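Local atomic coordinates of UDP-N-acetylglucosamine 2-epimerase (Methanocaldococcus jannaschii, PDB entry 4NES), a protein that probably catalyses the reversible epimerization at C-2 of UDP-N-acetylglucosamine to UDP-N-acetylmannosamine, the activated donor of ManNAc residues. Residues F48-L53 and G270-L275; I13-P18 and V167-V172; M276-A281 and C296-P301; P18-L23 and N52-K57. All coordinates share one frame; numbering follows the deposited sequence.

Interaction 1. Residues F48-L53 and G270-L275. With UDP (uridine-5'-diphosphate), chain C.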
# COMPACT_ATOMS: atom_id res chain seq x y z
N PHE A 48 -23.13 16.02 6.61
CA PHE A 48 -22.80 16.56 7.92
C PHE A 48 -24.03 17.18 8.57
O PHE A 48 -24.22 17.06 9.77
CB PHE A 48 -21.65 17.57 7.82
CG PHE A 48 -20.29 16.92 7.83
CD1 PHE A 48 -19.76 16.37 6.67
CD2 PHE A 48 -19.56 16.83 9.01
CE1 PHE A 48 -18.51 15.76 6.69
CE2 PHE A 48 -18.31 16.22 9.03
CZ PHE A 48 -17.79 15.69 7.86
N GLU A 49 -24.87 17.83 7.76
CA GLU A 49 -26.10 18.43 8.28
C GLU A 49 -27.15 17.39 8.67
O GLU A 49 -27.65 17.40 9.80
CB GLU A 49 -26.68 19.41 7.26
CG GLU A 49 -27.97 20.08 7.72
CD GLU A 49 -27.77 20.95 8.95
OE1 GLU A 49 -26.63 21.40 9.18
OE2 GLU A 49 -28.75 21.18 9.69
N GLU A 50 -27.51 16.52 7.74
CA GLU A 50 -28.60 15.59 8.00
C GLU A 50 -28.25 14.58 9.08
O GLU A 50 -29.12 14.11 9.80
CB GLU A 50 -29.03 14.85 6.72
CG GLU A 50 -29.70 15.75 5.68
CD GLU A 50 -30.34 14.96 4.54
OE1 GLU A 50 -30.14 13.74 4.45
OE2 GLU A 50 -31.05 15.59 3.73
N LEU A 51 -26.96 14.25 9.20
CA LEU A 51 -26.52 13.24 10.16
C LEU A 51 -26.04 13.87 11.46
O LEU A 51 -25.55 13.16 12.34
CB LEU A 51 -25.44 12.34 9.55
CG LEU A 51 -25.95 11.56 8.33
CD1 LEU A 51 -24.83 10.82 7.64
CD2 LEU A 51 -27.04 10.58 8.75
N ASN A 52 -26.20 15.19 11.57
CA ASN A 52 -25.91 15.90 12.82
C ASN A 52 -24.47 15.66 13.28
O ASN A 52 -24.21 15.30 14.44
CB ASN A 52 -26.94 15.49 13.89
CG ASN A 52 -26.93 16.40 15.10
OD1 ASN A 52 -26.67 17.60 15.00
ND2 ASN A 52 -27.23 15.82 16.26
N LEU A 53 -23.53 15.85 12.36
CA LEU A 53 -22.12 15.58 12.61
C LEU A 53 -21.37 16.88 12.88
O LEU A 53 -21.71 17.92 12.32
CB LEU A 53 -21.48 14.87 11.42
CG LEU A 53 -22.13 13.54 11.02
CD1 LEU A 53 -21.41 12.96 9.82
CD2 LEU A 53 -22.15 12.54 12.17
N GLY A 270 -29.64 14.11 -0.30
CA GLY A 270 -29.22 13.77 1.05
C GLY A 270 -29.59 12.33 1.41
O GLY A 270 -30.36 11.68 0.70
N TYR A 271 -29.02 11.84 2.50
CA TYR A 271 -29.23 10.46 2.92
C TYR A 271 -30.69 10.15 3.25
O TYR A 271 -31.21 9.10 2.89
CB TYR A 271 -28.34 10.15 4.12
CG TYR A 271 -28.23 8.68 4.44
CD1 TYR A 271 -27.95 7.76 3.45
CD2 TYR A 271 -28.39 8.22 5.75
CE1 TYR A 271 -27.83 6.41 3.74
CE2 TYR A 271 -28.28 6.87 6.04
CZ TYR A 271 -28.00 5.97 5.03
OH TYR A 271 -27.88 4.63 5.31
N LEU A 272 -31.36 11.07 3.94
CA LEU A 272 -32.75 10.83 4.31
C LEU A 272 -33.63 10.70 3.07
O LEU A 272 -34.47 9.79 2.97
CB LEU A 272 -33.27 11.96 5.21
CG LEU A 272 -32.49 12.16 6.50
CD1 LEU A 272 -33.07 13.35 7.26
CD2 LEU A 272 -32.54 10.91 7.37
N GLU A 273 -33.42 11.61 2.14
CA GLU A 273 -34.13 11.59 0.87
C GLU A 273 -33.83 10.30 0.10
O GLU A 273 -34.74 9.67 -0.45
CB GLU A 273 -33.74 12.83 0.06
CG GLU A 273 -34.30 14.14 0.62
CD GLU A 273 -33.50 14.69 1.78
OE1 GLU A 273 -32.36 14.24 2.02
OE2 GLU A 273 -34.01 15.60 2.47
N PHE A 274 -32.56 9.91 0.06
CA PHE A 274 -32.20 8.73 -0.71
C PHE A 274 -32.74 7.45 -0.10
O PHE A 274 -33.17 6.55 -0.83
CB PHE A 274 -30.68 8.64 -0.94
CG PHE A 274 -30.33 7.74 -2.07
CD1 PHE A 274 -30.58 8.13 -3.38
CD2 PHE A 274 -29.78 6.48 -1.84
CE1 PHE A 274 -30.28 7.29 -4.44
CE2 PHE A 274 -29.48 5.65 -2.91
CZ PHE A 274 -29.74 6.06 -4.21
N LEU A 275 -32.74 7.35 1.23
CA LEU A 275 -33.32 6.19 1.89
C LEU A 275 -34.79 6.03 1.52
O LEU A 275 -35.26 4.92 1.30
CB LEU A 275 -33.21 6.32 3.41
CG LEU A 275 -31.84 6.05 4.01
CD1 LEU A 275 -31.88 6.41 5.48
CD2 LEU A 275 -31.44 4.59 3.83
N1 UDP C . -26.53 8.09 -1.34
C2 UDP C . -27.14 9.24 -0.98
N3 UDP C . -27.68 10.04 -1.92
C4 UDP C . -27.65 9.74 -3.24
C5 UDP C . -27.02 8.55 -3.65
C6 UDP C . -26.46 7.75 -2.66
O2 UDP C . -27.20 9.57 0.21
O4 UDP C . -28.22 10.60 -4.17
C1' UDP C . -25.87 7.20 -0.37
C2' UDP C . -26.33 5.85 -0.26
O2' UDP C . -27.51 5.78 0.51
C3' UDP C . -25.18 5.14 0.32
C4' UDP C . -24.03 5.91 -0.15
O4' UDP C . -24.52 7.05 -0.81
O3' UDP C . -25.17 5.11 1.72
C5' UDP C . -23.18 5.18 -1.14
O5' UDP C . -22.16 5.99 -1.66
PA UDP C . -21.61 5.83 -3.14
O1A UDP C . -21.29 7.21 -3.67
O2A UDP C . -22.63 5.10 -3.98
O3A UDP C . -20.24 5.05 -3.06
PB UDP C . -19.84 3.55 -2.82
O1B UDP C . -20.72 2.94 -1.74
O2B UDP C . -19.93 2.80 -4.12
O3B UDP C . -18.40 3.68 -2.38

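Interaction 2. Residues I13-P18 and V167-V172. With UDP (uridine-5'-diphosphate), chain C.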
# COMPACT_ATOMS: atom_id res chain seq x y z
N ILE A 13 -18.75 9.30 5.06
CA ILE A 13 -19.42 10.13 6.05
C ILE A 13 -20.61 9.36 6.62
O ILE A 13 -20.82 9.30 7.84
CB ILE A 13 -19.89 11.47 5.43
CG1 ILE A 13 -18.69 12.27 4.93
CG2 ILE A 13 -20.68 12.28 6.45
CD1 ILE A 13 -19.05 13.36 3.92
N ILE A 14 -21.36 8.72 5.74
CA ILE A 14 -22.54 7.96 6.15
C ILE A 14 -22.13 6.78 7.03
O ILE A 14 -22.69 6.58 8.11
CB ILE A 14 -23.33 7.49 4.90
CG1 ILE A 14 -23.91 8.70 4.16
CG2 ILE A 14 -24.40 6.48 5.28
CD1 ILE A 14 -24.37 8.38 2.76
N LYS A 15 -21.12 6.02 6.59
CA LYS A 15 -20.73 4.82 7.33
C LYS A 15 -19.95 5.09 8.61
O LYS A 15 -19.87 4.23 9.49
CB LYS A 15 -19.98 3.85 6.40
CG LYS A 15 -20.95 3.07 5.53
CD LYS A 15 -20.25 2.25 4.45
CE LYS A 15 -21.21 1.27 3.79
NZ LYS A 15 -20.57 0.54 2.64
N LEU A 16 -19.38 6.29 8.73
CA LEU A 16 -18.72 6.69 9.98
C LEU A 16 -19.70 7.32 10.96
O LEU A 16 -19.39 7.42 12.15
CB LEU A 16 -17.56 7.65 9.72
CG LEU A 16 -16.32 6.96 9.16
CD1 LEU A 16 -15.41 7.97 8.48
CD2 LEU A 16 -15.58 6.19 10.27
N SER A 17 -20.86 7.76 10.49
CA SER A 17 -21.83 8.39 11.39
C SER A 17 -22.20 7.57 12.64
O SER A 17 -22.30 8.15 13.73
CB SER A 17 -23.07 8.94 10.63
OG SER A 17 -23.94 7.93 10.15
N PRO A 18 -22.37 6.24 12.52
CA PRO A 18 -22.66 5.49 13.75
C PRO A 18 -21.47 5.42 14.70
O PRO A 18 -21.68 5.29 15.92
CB PRO A 18 -23.00 4.09 13.24
CG PRO A 18 -23.46 4.30 11.80
CD PRO A 18 -22.58 5.41 11.31
N VAL A 167 -17.80 -7.48 13.25
CA VAL A 167 -18.66 -6.58 14.02
C VAL A 167 -19.95 -6.19 13.30
O VAL A 167 -20.78 -5.47 13.86
CB VAL A 167 -17.93 -5.27 14.42
CG1 VAL A 167 -16.74 -5.56 15.33
CG2 VAL A 167 -17.48 -4.48 13.18
N GLY A 168 -20.14 -6.69 12.08
CA GLY A 168 -21.24 -6.27 11.22
C GLY A 168 -20.83 -5.03 10.45
O GLY A 168 -19.73 -4.51 10.64
N ASN A 169 -21.71 -4.57 9.57
CA ASN A 169 -21.44 -3.35 8.82
C ASN A 169 -22.20 -2.18 9.43
O ASN A 169 -23.41 -2.28 9.67
CB ASN A 169 -21.81 -3.53 7.34
CG ASN A 169 -21.18 -2.47 6.45
OD1 ASN A 169 -21.30 -1.27 6.69
ND2 ASN A 169 -20.47 -2.92 5.42
N THR A 170 -21.49 -1.08 9.69
CA THR A 170 -22.13 0.13 10.25
C THR A 170 -23.26 0.69 9.37
O THR A 170 -24.06 1.51 9.84
CB THR A 170 -21.12 1.26 10.51
OG1 THR A 170 -20.50 1.63 9.28
CG2 THR A 170 -20.05 0.84 11.52
N ILE A 171 -23.33 0.29 8.10
CA ILE A 171 -24.42 0.76 7.27
C ILE A 171 -25.77 0.26 7.80
O ILE A 171 -26.79 0.93 7.62
CB ILE A 171 -24.23 0.35 5.79
CG1 ILE A 171 -25.13 1.20 4.89
CG2 ILE A 171 -24.47 -1.14 5.58
CD1 ILE A 171 -24.81 2.67 4.95
N VAL A 172 -25.78 -0.88 8.50
CA VAL A 172 -27.02 -1.31 9.15
C VAL A 172 -27.43 -0.30 10.22
O VAL A 172 -28.59 0.12 10.24
CB VAL A 172 -26.91 -2.72 9.77
CG1 VAL A 172 -28.25 -3.14 10.39
CG2 VAL A 172 -26.49 -3.73 8.73
N1 UDP C . -26.53 8.09 -1.34
C2 UDP C . -27.14 9.24 -0.98
N3 UDP C . -27.68 10.04 -1.92
C4 UDP C . -27.65 9.74 -3.24
C5 UDP C . -27.02 8.55 -3.65
C6 UDP C . -26.46 7.75 -2.66
O2 UDP C . -27.20 9.57 0.21
O4 UDP C . -28.22 10.60 -4.17
C1' UDP C . -25.87 7.20 -0.37
C2' UDP C . -26.33 5.85 -0.26
O2' UDP C . -27.51 5.78 0.51
C3' UDP C . -25.18 5.14 0.32
C4' UDP C . -24.03 5.91 -0.15
O4' UDP C . -24.52 7.05 -0.81
O3' UDP C . -25.17 5.11 1.72
C5' UDP C . -23.18 5.18 -1.14
O5' UDP C . -22.16 5.99 -1.66
PA UDP C . -21.61 5.83 -3.14
O1A UDP C . -21.29 7.21 -3.67
O2A UDP C . -22.63 5.10 -3.98
O3A UDP C . -20.24 5.05 -3.06
PB UDP C . -19.84 3.55 -2.82
O1B UDP C . -20.72 2.94 -1.74
O2B UDP C . -19.93 2.80 -4.12
O3B UDP C . -18.40 3.68 -2.38

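Interaction 3. Residues M276-A281 and C296-P301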
# COMPACT_ATOMS: atom_id res chain seq x y z
N MSE A 276 -35.51 7.14 1.43
CA MSE A 276 -36.89 7.08 0.99
C MSE A 276 -37.03 6.59 -0.45
O MSE A 276 -37.90 5.78 -0.77
CB MSE A 276 -37.56 8.44 1.16
CG MSE A 276 -37.86 8.80 2.60
SE MSE A 276 -39.07 7.53 3.45
CE MSE A 276 -40.62 7.78 2.28
N LEU A 277 -36.15 7.06 -1.33
CA LEU A 277 -36.17 6.56 -2.70
C LEU A 277 -35.86 5.07 -2.75
O LEU A 277 -36.49 4.33 -3.50
CB LEU A 277 -35.19 7.35 -3.57
CG LEU A 277 -35.59 8.79 -3.86
CD1 LEU A 277 -34.43 9.49 -4.53
CD2 LEU A 277 -36.84 8.85 -4.74
N GLU A 278 -34.89 4.61 -1.96
CA GLU A 278 -34.57 3.19 -1.95
C GLU A 278 -35.73 2.36 -1.42
O GLU A 278 -36.13 1.35 -2.03
CB GLU A 278 -33.34 2.92 -1.09
CG GLU A 278 -32.05 3.47 -1.65
CD GLU A 278 -30.90 3.26 -0.70
OE1 GLU A 278 -31.07 3.49 0.51
OE2 GLU A 278 -29.81 2.86 -1.16
N LYS A 279 -36.26 2.77 -0.27
CA LYS A 279 -37.27 1.99 0.42
C LYS A 279 -38.49 1.76 -0.46
O LYS A 279 -39.11 0.69 -0.42
CB LYS A 279 -37.70 2.69 1.71
CG LYS A 279 -38.72 1.91 2.53
CD LYS A 279 -39.20 2.68 3.74
CE LYS A 279 -40.20 1.86 4.54
NZ LYS A 279 -41.47 1.63 3.80
N ASN A 280 -38.81 2.75 -1.28
CA ASN A 280 -40.03 2.71 -2.07
C ASN A 280 -39.87 2.25 -3.52
O ASN A 280 -40.83 2.20 -4.27
CB ASN A 280 -40.74 4.06 -2.01
CG ASN A 280 -41.30 4.36 -0.63
OD1 ASN A 280 -42.36 3.84 -0.27
ND2 ASN A 280 -40.60 5.17 0.15
N ALA A 281 -38.65 1.90 -3.90
CA ALA A 281 -38.36 1.49 -5.27
C ALA A 281 -38.88 0.07 -5.50
O ALA A 281 -38.82 -0.77 -4.60
CB ALA A 281 -36.86 1.54 -5.52
N CYS A 296 -30.33 -4.61 0.21
CA CYS A 296 -30.49 -5.86 0.92
C CYS A 296 -31.19 -5.64 2.27
O CYS A 296 -32.15 -6.35 2.63
CB CYS A 296 -29.13 -6.52 1.11
SG CYS A 296 -29.15 -8.12 1.92
N ILE A 297 -30.74 -4.63 3.00
CA ILE A 297 -31.28 -4.31 4.31
C ILE A 297 -32.76 -3.92 4.23
O ILE A 297 -33.57 -4.34 5.07
CB ILE A 297 -30.45 -3.18 4.94
CG1 ILE A 297 -29.03 -3.69 5.25
CG2 ILE A 297 -31.14 -2.63 6.20
CD1 ILE A 297 -28.00 -2.58 5.43
N LEU A 298 -33.10 -3.13 3.21
CA LEU A 298 -34.45 -2.62 3.03
C LEU A 298 -35.39 -3.61 2.35
O LEU A 298 -36.58 -3.31 2.17
CB LEU A 298 -34.41 -1.33 2.23
CG LEU A 298 -33.69 -0.18 2.92
CD1 LEU A 298 -33.50 1.00 1.96
CD2 LEU A 298 -34.47 0.25 4.17
N LYS A 299 -34.87 -4.78 1.99
CA LYS A 299 -35.64 -5.85 1.33
C LYS A 299 -36.19 -5.40 -0.03
O LYS A 299 -37.34 -5.68 -0.39
CB LYS A 299 -36.80 -6.34 2.20
CG LYS A 299 -36.41 -6.70 3.61
CD LYS A 299 -35.43 -7.85 3.67
CE LYS A 299 -35.09 -8.15 5.13
NZ LYS A 299 -34.01 -9.16 5.27
N VAL A 300 -35.36 -4.68 -0.78
CA VAL A 300 -35.71 -4.26 -2.13
C VAL A 300 -34.76 -4.97 -3.06
O VAL A 300 -33.55 -4.87 -2.89
CB VAL A 300 -35.57 -2.73 -2.27
CG1 VAL A 300 -35.90 -2.28 -3.68
CG2 VAL A 300 -36.47 -2.00 -1.26
N PRO A 301 -35.28 -5.72 -4.05
CA PRO A 301 -34.39 -6.46 -4.94
C PRO A 301 -33.38 -5.55 -5.65
O PRO A 301 -33.70 -4.43 -6.05
CB PRO A 301 -35.35 -7.08 -5.97
CG PRO A 301 -36.67 -7.09 -5.30
CD PRO A 301 -36.70 -5.88 -4.42
O HOH W 1 -39.34 -1.41 1.27

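Interaction 4. Residues P18-L23 and N52-K57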
# COMPACT_ATOMS: atom_id res chain seq x y z
N PRO A 18 -22.37 6.24 12.52
CA PRO A 18 -22.66 5.49 13.75
C PRO A 18 -21.47 5.42 14.70
O PRO A 18 -21.68 5.29 15.92
CB PRO A 18 -23.00 4.09 13.24
CG PRO A 18 -23.46 4.30 11.80
CD PRO A 18 -22.58 5.41 11.31
N ILE A 19 -20.25 5.49 14.18
CA ILE A 19 -19.07 5.53 15.03
C ILE A 19 -18.98 6.86 15.76
O ILE A 19 -18.71 6.92 16.98
CB ILE A 19 -17.80 5.24 14.21
CG1 ILE A 19 -17.79 3.76 13.84
CG2 ILE A 19 -16.55 5.61 15.00
CD1 ILE A 19 -16.82 3.41 12.74
N ILE A 20 -19.26 7.94 15.04
CA ILE A 20 -19.35 9.26 15.65
C ILE A 20 -20.44 9.31 16.73
O ILE A 20 -20.19 9.84 17.82
CB ILE A 20 -19.56 10.35 14.57
CG1 ILE A 20 -18.29 10.45 13.72
CG2 ILE A 20 -19.95 11.69 15.20
CD1 ILE A 20 -18.46 11.19 12.40
N ARG A 21 -21.61 8.73 16.46
CA ARG A 21 -22.69 8.68 17.47
C ARG A 21 -22.20 7.99 18.74
O ARG A 21 -22.46 8.44 19.88
CB ARG A 21 -23.91 7.93 16.92
CG ARG A 21 -24.77 8.70 15.91
CD ARG A 21 -25.59 9.81 16.57
NE ARG A 21 -24.83 11.05 16.68
CZ ARG A 21 -24.71 11.94 15.69
NH1 ARG A 21 -25.30 11.73 14.52
NH2 ARG A 21 -23.99 13.04 15.87
N ALA A 22 -21.46 6.90 18.56
CA ALA A 22 -20.93 6.15 19.70
C ALA A 22 -19.84 6.93 20.44
O ALA A 22 -19.84 6.96 21.68
CB ALA A 22 -20.42 4.80 19.26
N LEU A 23 -18.92 7.55 19.71
CA LEU A 23 -17.87 8.36 20.33
C LEU A 23 -18.42 9.51 21.16
O LEU A 23 -17.82 9.88 22.18
CB LEU A 23 -16.92 8.91 19.27
CG LEU A 23 -15.98 7.91 18.62
CD1 LEU A 23 -15.34 8.49 17.36
CD2 LEU A 23 -14.91 7.48 19.62
N ASN A 52 -26.20 15.19 11.57
CA ASN A 52 -25.91 15.90 12.82
C ASN A 52 -24.47 15.66 13.28
O ASN A 52 -24.21 15.30 14.44
CB ASN A 52 -26.94 15.49 13.89
CG ASN A 52 -26.93 16.40 15.10
OD1 ASN A 52 -26.67 17.60 15.00
ND2 ASN A 52 -27.23 15.82 16.26
N LEU A 53 -23.53 15.85 12.36
CA LEU A 53 -22.12 15.58 12.61
C LEU A 53 -21.37 16.88 12.88
O LEU A 53 -21.71 17.92 12.32
CB LEU A 53 -21.48 14.87 11.42
CG LEU A 53 -22.13 13.54 11.02
CD1 LEU A 53 -21.41 12.96 9.82
CD2 LEU A 53 -22.15 12.54 12.17
N PRO A 54 -20.34 16.82 13.74
CA PRO A 54 -19.58 18.03 14.04
C PRO A 54 -18.68 18.45 12.88
O PRO A 54 -18.31 17.62 12.04
CB PRO A 54 -18.71 17.61 15.23
CG PRO A 54 -18.54 16.14 15.07
CD PRO A 54 -19.85 15.66 14.51
N ASN A 55 -18.33 19.73 12.84
CA ASN A 55 -17.38 20.21 11.86
C ASN A 55 -16.04 19.52 12.02
O ASN A 55 -15.57 19.33 13.15
CB ASN A 55 -17.17 21.72 12.00
CG ASN A 55 -18.46 22.50 11.97
OD1 ASN A 55 -19.36 22.20 11.20
ND2 ASN A 55 -18.55 23.52 12.82
N PRO A 56 -15.42 19.15 10.90
CA PRO A 56 -14.04 18.65 10.98
C PRO A 56 -13.12 19.69 11.62
O PRO A 56 -13.31 20.89 11.44
CB PRO A 56 -13.66 18.48 9.51
CG PRO A 56 -14.95 18.18 8.82
CD PRO A 56 -15.96 19.06 9.53
N LYS A 57 -12.14 19.22 12.38
CA LYS A 57 -11.12 20.11 12.93
C LYS A 57 -10.15 20.56 11.84
O LYS A 57 -9.64 21.68 11.88
CB LYS A 57 -10.37 19.42 14.07
CG LYS A 57 -9.40 20.33 14.79
CD LYS A 57 -8.79 19.66 16.00
CE LYS A 57 -7.76 20.57 16.65
NZ LYS A 57 -7.32 20.05 17.98

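Interaction 1. Residues F48-L53 and G270-L275
Glu50 turns its CG beside the backbone N (chi1 -68°) and then runs extended (chi2 -169°), so that its carboxylate reaches the first turn of helix 271-280, while Glu273 bends at chi2 and brings its own carboxylate to meet it. Glu50 OE1 accepts the backbone N-H of Leu272 at 3.0 Å, almost straight (171°), on the syn side and somewhat out of the carboxylate plane. The same oxygen rests 3.5 Å from Leu272 CG. The N-terminus of helix 271-280, with Gly270 at the N-cap, would probably stabilise charge on OE1. Glu50 OE2 lies only 2.5 Å from Glu273 OE1, so close that one of the two acids probably holds a proton. Beside this polar pair, Leu51 CD2 meets Tyr271 CD2 at 4.0 Å, the side chains meeting at a slant. UDP O2' lies at the edge of the Tyr271 ring, 3.3 Å from CE1, and the face of Phe274 covers the uracil, with CD1 3.3 Å from C4. Tyr271 OH is bonded to Glu294 and Thr175. The contact spans the two domains of the GT-B fold: helix 45-50 packs on helix 10-23, Leu51 and Tyr271 touch helix 170-183, Leu272 and Glu273 touch helix 186-195, and Phe274 lies on strand 201-205.

Interaction 2. Residues I13-P18 and V167-V172
Thr170 OG1 donates to Lys15 O at 2.7 Å, in the carbonyl plane and on a lone pair. Its chi1 of 61° places the hydroxyl between the backbone N and the carbonyl carbon, facing helix 10-23. That helix kinks at Pro18, and the N of Ile19 makes no bond back to the turn before, so the threonine hydroxyl takes the place of the helical partner that Lys15 O lacks. Ile14 O, which proline cannot serve, accepts instead from both Ser17 N and Ser17 OG, the latter at 2.7 Å. The Pro18 ring puts CG 3.5 Å from Thr170 O, roughly at right angles to the threonine. Lys15 runs extended across Ile171, with CE 3.7 Å from Ile171 CB, and Ile14 lies alongside the same residue, CG2 to CD1 at 3.8 Å. Ile14 CD1 also touches UDP O3' at 3.5 Å. Asn169 is the N-cap of helix 170-183, its OD1 accepting from Ile171 N at 2.9 Å. Lys15 NZ forms salt bridges with Glu117 and Glu293, and Asn169 ND2 also bonds Glu117; the two carboxylates probably offset the buried lysine charge, with Arg311 also close by, and the broken helix turn finds a donor in a neighbouring helix.

Interaction 3. Residues M276-A281 and C296-P301
Leu298 and Glu278 cross at about a right angle: the CD1 methyl of the leucine comes up against the aliphatic base of the glutamate, 3.6 Å from Glu278 CB and 3.8 Å from Glu278 OE1. Glu278 stretches past it, its tip about 4 Å from the bound UDP, with OE2 close to the like charge of Glu294. Val300 instead points its two methyls at backbone carbonyls. With CG1 anti to the backbone N (chi1 179°), that methyl reaches Ala281 O at 3.4 Å, and CG2 reaches Glu278 O at 3.5 Å. Replacing Val300 by glycine would probably open a gap over these carbonyl oxygens and let the end of helix 271-280 shift. No direct hydrogen bond joins the segments; a water lies 2.7 Å from Lys279 O and makes at most a weak, long link to Leu298 O (3.5 Å). Lys299 closes the end of helix 289-298 in a Schellman motif. The contact packs the C-terminal ends of helices 271-280 and 289-298 and the loops after them, consecutive helices joined through strand 283-286 in the Rossmann-like C-terminal domain of the GT-B fold. Around them Leu298 and Lys279 touch helix 170-183, and Glu278 and Ala281 touch strand 201-205.

Interaction 4. Residues P18-L23 and N52-K57
A Schellman motif ends helix 45-50 at Asn52, where phi is positive, and Arg21 of helix 10-23 reaches over to this turn; both helices belong to the Rossmann-like N-terminal domain of the GT-B fold. Bends at chi2 (-73°) and chi3 curl the arginine so that its guanidinium faces the end of the neighbouring helix. Arg21 NH2 donates to Asn52 O at 2.7 Å with an N-H...O angle of 151°, coming from above the carbonyl plane (41° out of it), so not along a lone pair. Its neighbour NH1 bonds Leu51 O, so that one guanidinium grips two successive carbonyls at a helix C-terminus, where its charge would probably be welcome. A salt bridge from NH2 to Glu24 gives the group an anchor on its own side. Asn52 ND2 lies over one guanidinium face, while Leu53 CD2 approaches obliquely, 4.0 Å from NH1. A methionine in place of Arg21 would remove these donors, which would probably leave Leu51 O and Asn52 O without their mate from helix 10-23 and Glu24 without its counter-charge. Next to the arginine the contact turns apolar and continues toward Trp30 of strand 30-34. Ile20 meets Leu53 at about a right angle, and the same Ile20 CG2 that sits 3.8 Å from Leu53 CD2 also touches Pro54 CD at 4.0 Å.

Interactions 1 and 2, with centres about 13 Å apart, both touch UDP and also each other: Tyr271 CZ packs on Ile14 CG2 at 3.6 Å, and Tyr271 OH lies 3.7 Å from Ile171 CD1. Interaction 4 extends them outward along helix 10-23, sharing Pro18 with interaction 2 and both Asn52 and Leu53 with interaction 1; Leu53 CD1 meets Ile13 CG2 at 3.5 Å. Interaction 3 continues helix 271-280 in the other domain and joins interaction 2 where Ile171 CG2 packs on Ile297 CD1 at 3.8 Å. Its centre is about 26 Å from that of interaction 4. The side chains of Lys15 and Glu278 lie about 10 and 11 Å from that of His207, the probable active-site residue.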